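PDB 3NYY: putative glycyl-glycine endopeptidase lytM from Ruminococcus gnavus, which probably acts as a metal-dependent endopeptidase of the M23 family, whose members cut peptide bonds in bacterial cell walls. Local coordinates for residues G124-N135 / P214-Y222. Sequence-based numbering, arbitrary orientation.
Sequences GHEGTDIMAEKN and PVHLHLGIY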
loop_
_atom_site.group_PDB
_atom_site.type_symbol
_atom_site.label_atom_id
_atom_site.label_comp_id
_atom_site.label_asym_id
_atom_site.label_seq_id
_atom_site.Cartn_x
_atom_site.Cartn_y
_atom_site.Cartn_z
ATOM N N GLY A 124 -2.905 8.909 16.157
ATOM C CA GLY A 124 -2.754 10.319 15.840
ATOM C C GLY A 124 -1.915 10.597 14.611
ATOM O O GLY A 124 -1.766 11.771 14.243
ATOM N N HIS A 125 -1.351 9.535 14.020
ATOM C CA HIS A 125 -0.424 9.609 12.883
ATOM C C HIS A 125 -0.945 8.846 11.663
ATOM O O HIS A 125 -0.189 8.496 10.747
ATOM C CB HIS A 125 0.952 9.081 13.314
ATOM C CG HIS A 125 1.615 9.944 14.330
ATOM N ND1 HIS A 125 2.525 10.923 13.986
ATOM C CD2 HIS A 125 1.477 10.007 15.675
ATOM C CE1 HIS A 125 2.929 11.544 15.082
ATOM N NE2 HIS A 125 2.293 11.022 16.118
ATOM N N GLU A 126 -2.246 8.607 11.645
ATOM C CA GLU A 126 -2.872 7.800 10.596
ATOM C C GLU A 126 -2.967 8.654 9.335
ATOM O O GLU A 126 -3.267 9.855 9.399
ATOM C CB GLU A 126 -4.270 7.421 11.014
ATOM C CG GLU A 126 -4.393 6.620 12.323
ATOM C CD GLU A 126 -4.558 7.503 13.539
ATOM O OE1 GLU A 126 -4.453 8.765 13.449
ATOM O OE2 GLU A 126 -4.769 6.938 14.634
ATOM N N GLY A 127 -2.774 8.042 8.171
ATOM C CA GLY A 127 -2.851 8.785 6.906
ATOM C C GLY A 127 -2.682 7.852 5.734
ATOM O O GLY A 127 -3.204 6.720 5.783
ATOM N N THR A 128 -1.988 8.325 4.709
ATOM C CA THR A 128 -1.690 7.532 3.507
ATOM C C THR A 128 -0.193 7.655 3.245
ATOM O O THR A 128 0.371 8.728 3.243
ATOM C CB THR A 128 -2.470 7.999 2.311
ATOM O OG1 THR A 128 -3.884 7.950 2.615
ATOM C CG2 THR A 128 -2.173 7.126 1.053
ATOM N N ASP A 129 0.447 6.510 3.055
ATOM C CA ASP A 129 1.875 6.415 2.728
ATOM C C ASP A 129 2.083 6.244 1.243
ATOM O O ASP A 129 1.672 5.251 0.655
ATOM C CB ASP A 129 2.510 5.295 3.533
ATOM C CG ASP A 129 2.467 5.579 5.025
ATOM O OD1 ASP A 129 2.673 6.741 5.389
ATOM O OD2 ASP A 129 2.130 4.682 5.813
ATOM N N ILE A 130 2.673 7.251 0.620
ATOM C CA ILE A 130 2.895 7.256 -0.804
ATOM C C ILE A 130 4.361 6.813 -1.044
ATOM O O ILE A 130 5.336 7.555 -0.758
ATOM C CB ILE A 130 2.589 8.585 -1.389
ATOM C CG1 ILE A 130 1.114 8.942 -1.184
ATOM C CG2 ILE A 130 2.917 8.572 -2.884
ATOM C CD1 ILE A 130 0.807 10.402 -1.486
HETATM N N MSE A 131 4.498 5.597 -1.570
HETATM C CA MSE A 131 5.777 4.913 -1.662
HETATM C C MSE A 131 6.520 5.215 -2.922
HETATM O O MSE A 131 5.954 5.196 -4.018
HETATM C CB MSE A 131 5.620 3.391 -1.505
HETATM C CG MSE A 131 4.727 2.940 -0.323
HETATM SE SE MSE A 131 5.385 3.348 1.413
HETATM C CE MSE A 131 4.225 2.221 2.520
ATOM N N ALA A 132 7.811 5.542 -2.766
ATOM C CA ALA A 132 8.693 5.727 -3.929
ATOM C C ALA A 132 8.983 4.371 -4.660
ATOM O O ALA A 132 9.384 3.399 -4.018
ATOM C CB ALA A 132 10.037 6.316 -3.483
ATOM N N GLU A 133 8.836 4.373 -5.992
ATOM C CA GLU A 133 9.308 3.306 -6.880
ATOM C C GLU A 133 10.850 3.277 -6.863
ATOM O O GLU A 133 11.459 2.245 -6.611
ATOM C CB GLU A 133 8.832 3.570 -8.319
ATOM C CG GLU A 133 9.280 2.496 -9.364
ATOM C CD GLU A 133 8.411 1.243 -9.372
ATOM O OE1 GLU A 133 7.337 1.203 -8.720
ATOM O OE2 GLU A 133 8.815 0.278 -10.050
ATOM N N LYS A 134 11.465 4.428 -7.126
ATOM C CA LYS A 134 12.925 4.605 -6.974
ATOM C C LYS A 134 13.189 4.936 -5.488
ATOM O O LYS A 134 12.912 6.056 -5.072
ATOM C CB LYS A 134 13.400 5.723 -7.913
ATOM C CG LYS A 134 14.883 5.994 -7.942
ATOM C CD LYS A 134 15.248 7.035 -8.997
ATOM C CE LYS A 134 16.716 7.414 -8.944
ATOM N NZ LYS A 134 17.633 6.252 -9.131
ATOM N N ASN A 135 13.697 3.978 -4.709
ATOM C CA ASN A 135 13.798 4.097 -3.242
ATOM C C ASN A 135 15.052 4.875 -2.868
ATOM O O ASN A 135 15.999 4.343 -2.288
ATOM C CB ASN A 135 13.719 2.693 -2.578
ATOM C CG ASN A 135 13.787 2.720 -1.066
ATOM O OD1 ASN A 135 13.586 3.746 -0.429
ATOM N ND2 ASN A 135 14.070 1.540 -0.466
ATOM N N PRO A 214 11.890 2.754 4.335
ATOM C CA PRO A 214 11.842 3.102 2.917
ATOM C C PRO A 214 11.429 4.541 2.645
ATOM O O PRO A 214 10.721 5.172 3.442
ATOM C CB PRO A 214 10.738 2.195 2.356
ATOM C CG PRO A 214 10.655 1.061 3.323
ATOM C CD PRO A 214 10.912 1.689 4.657
ATOM N N VAL A 215 11.867 5.025 1.504
ATOM C CA VAL A 215 11.524 6.378 1.081
ATOM C C VAL A 215 10.041 6.416 0.708
ATOM O O VAL A 215 9.546 5.607 -0.084
ATOM C CB VAL A 215 12.413 6.834 -0.081
ATOM C CG1 VAL A 215 11.916 8.137 -0.716
ATOM C CG2 VAL A 215 13.876 7.010 0.413
ATOM N N HIS A 216 9.327 7.359 1.322
ATOM C CA HIS A 216 7.929 7.568 1.086
ATOM C C HIS A 216 7.514 8.908 1.632
ATOM O O HIS A 216 8.176 9.487 2.522
ATOM C CB HIS A 216 7.090 6.473 1.774
ATOM C CG HIS A 216 7.035 6.553 3.264
ATOM N ND1 HIS A 216 8.110 6.294 4.096
ATOM C CD2 HIS A 216 5.989 6.848 4.078
ATOM C CE1 HIS A 216 7.727 6.474 5.356
ATOM N NE2 HIS A 216 6.439 6.781 5.375
ATOM N N LEU A 217 6.412 9.406 1.078
ATOM C CA LEU A 217 5.743 10.578 1.666
ATOM C C LEU A 217 4.614 10.082 2.544
ATOM O O LEU A 217 3.729 9.360 2.072
ATOM C CB LEU A 217 5.089 11.459 0.601
ATOM C CG LEU A 217 4.238 12.601 1.146
ATOM C CD1 LEU A 217 5.046 13.665 2.015
ATOM C CD2 LEU A 217 3.495 13.308 -0.027
ATOM N N HIS A 218 4.627 10.441 3.829
ATOM C CA HIS A 218 3.434 10.219 4.641
ATOM C C HIS A 218 2.576 11.478 4.547
ATOM O O HIS A 218 3.049 12.581 4.886
ATOM C CB HIS A 218 3.768 9.893 6.102
ATOM C CG HIS A 218 2.560 9.848 6.966
ATOM N ND1 HIS A 218 1.805 8.701 7.106
ATOM C CD2 HIS A 218 1.926 10.820 7.671
ATOM C CE1 HIS A 218 0.757 8.973 7.881
ATOM N NE2 HIS A 218 0.821 10.240 8.264
ATOM N N LEU A 219 1.325 11.301 4.119
ATOM C CA LEU A 219 0.342 12.406 4.018
ATOM C C LEU A 219 -0.728 12.188 5.059
ATOM O O LEU A 219 -1.322 11.103 5.155
ATOM C CB LEU A 219 -0.282 12.474 2.634
ATOM C CG LEU A 219 -1.386 13.572 2.553
ATOM C CD1 LEU A 219 -0.580 14.959 2.440
ATOM C CD2 LEU A 219 -2.369 13.301 1.450
ATOM N N GLY A 220 -0.993 13.235 5.837
ATOM C CA GLY A 220 -2.105 13.262 6.759
ATOM C C GLY A 220 -2.985 14.461 6.479
ATOM O O GLY A 220 -2.545 15.460 5.949
ATOM N N ILE A 221 -4.262 14.317 6.795
ATOM C CA ILE A 221 -5.218 15.458 6.747
ATOM C C ILE A 221 -5.896 15.481 8.095
ATOM O O ILE A 221 -6.470 14.456 8.527
ATOM C CB ILE A 221 -6.253 15.289 5.632
ATOM C CG1 ILE A 221 -5.563 15.184 4.288
ATOM C CG2 ILE A 221 -7.246 16.514 5.617
ATOM C CD1 ILE A 221 -6.447 14.867 3.066
ATOM N N TYR A 222 -5.915 16.666 8.690
ATOM C CA TYR A 222 -6.479 16.836 10.025
ATOM C C TYR A 222 -7.513 17.953 10.054
ATOM O O TYR A 222 -7.292 19.057 9.509
ATOM C CB TYR A 222 -5.393 17.178 11.070
ATOM C CG TYR A 222 -4.390 16.079 11.303
ATOM C CD1 TYR A 222 -3.381 15.837 10.378
ATOM C CD2 TYR A 222 -4.467 15.258 12.422
ATOM C CE1 TYR A 222 -2.447 14.835 10.587
ATOM C CE2 TYR A 222 -3.531 14.240 12.635
ATOM C CZ TYR A 222 -2.529 14.046 11.715
ATOM O OH TYR A 222 -1.609 13.002 11.932
HETATM O O HOH W 1 -4.709 11.775 7.884
HETATM O O HOH W 2 -1.076 11.619 9.663
HETATM O O HOH W 3 4.946 6.652 7.663
HETATM O O HOH W 4 10.247 3.222 -1.295
#
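Val215 enters the pairing through both backbone polar groups: its N donates to Asn135 OD1 (2.9 Å), while its O accepts a hydrogen bond from Ala132 N. Water 4 joins this same Val215 O to Ala132 O, and Val215 CG1 packs on Ala132 CB. From here the chain runs antiparallel to strand 128-132. The His216 side chain lies alongside that of Met131, a selenomethionine, whose SE sits 3.6 Å from His216 CB and oblique to the ring. A hydrogen bond from ND1 to Pro214 O in the ring plane (2.9 Å) fixes the imidazole's rotation; its CD2 edge turns to Asp129, and water 3 bridges His216 NE2 and Asp129 OD1. Phe115 of the second subunit meets His216 edge-to-face. Leu217 and Ile130 exchange two backbone hydrogen bonds, with Leu217 CD2 and Ile130 CD1 touching on the opposite face of the sheet. The trans chi1 of His218 (172°) brings ND1 to the syn side of Asp129 OD1 (2.7 Å). His125, Asp129 and His218 probably correspond to the zinc ligands of M23 peptidases (HxxxD and the second histidine of HxH), but with ND1 spent on Asp129 and His125 ND1 6.0 Å from His218 NE2, no zinc site is formed. Leu219 pairs doubly with Thr128, and Tyr222 OH donates to Gly124 O (2.6 Å). Strand 172-178 flanks 216-222 on its other side, strand 107-108 borders 128-132, and helix 235-240 covers Thr128 and Leu219.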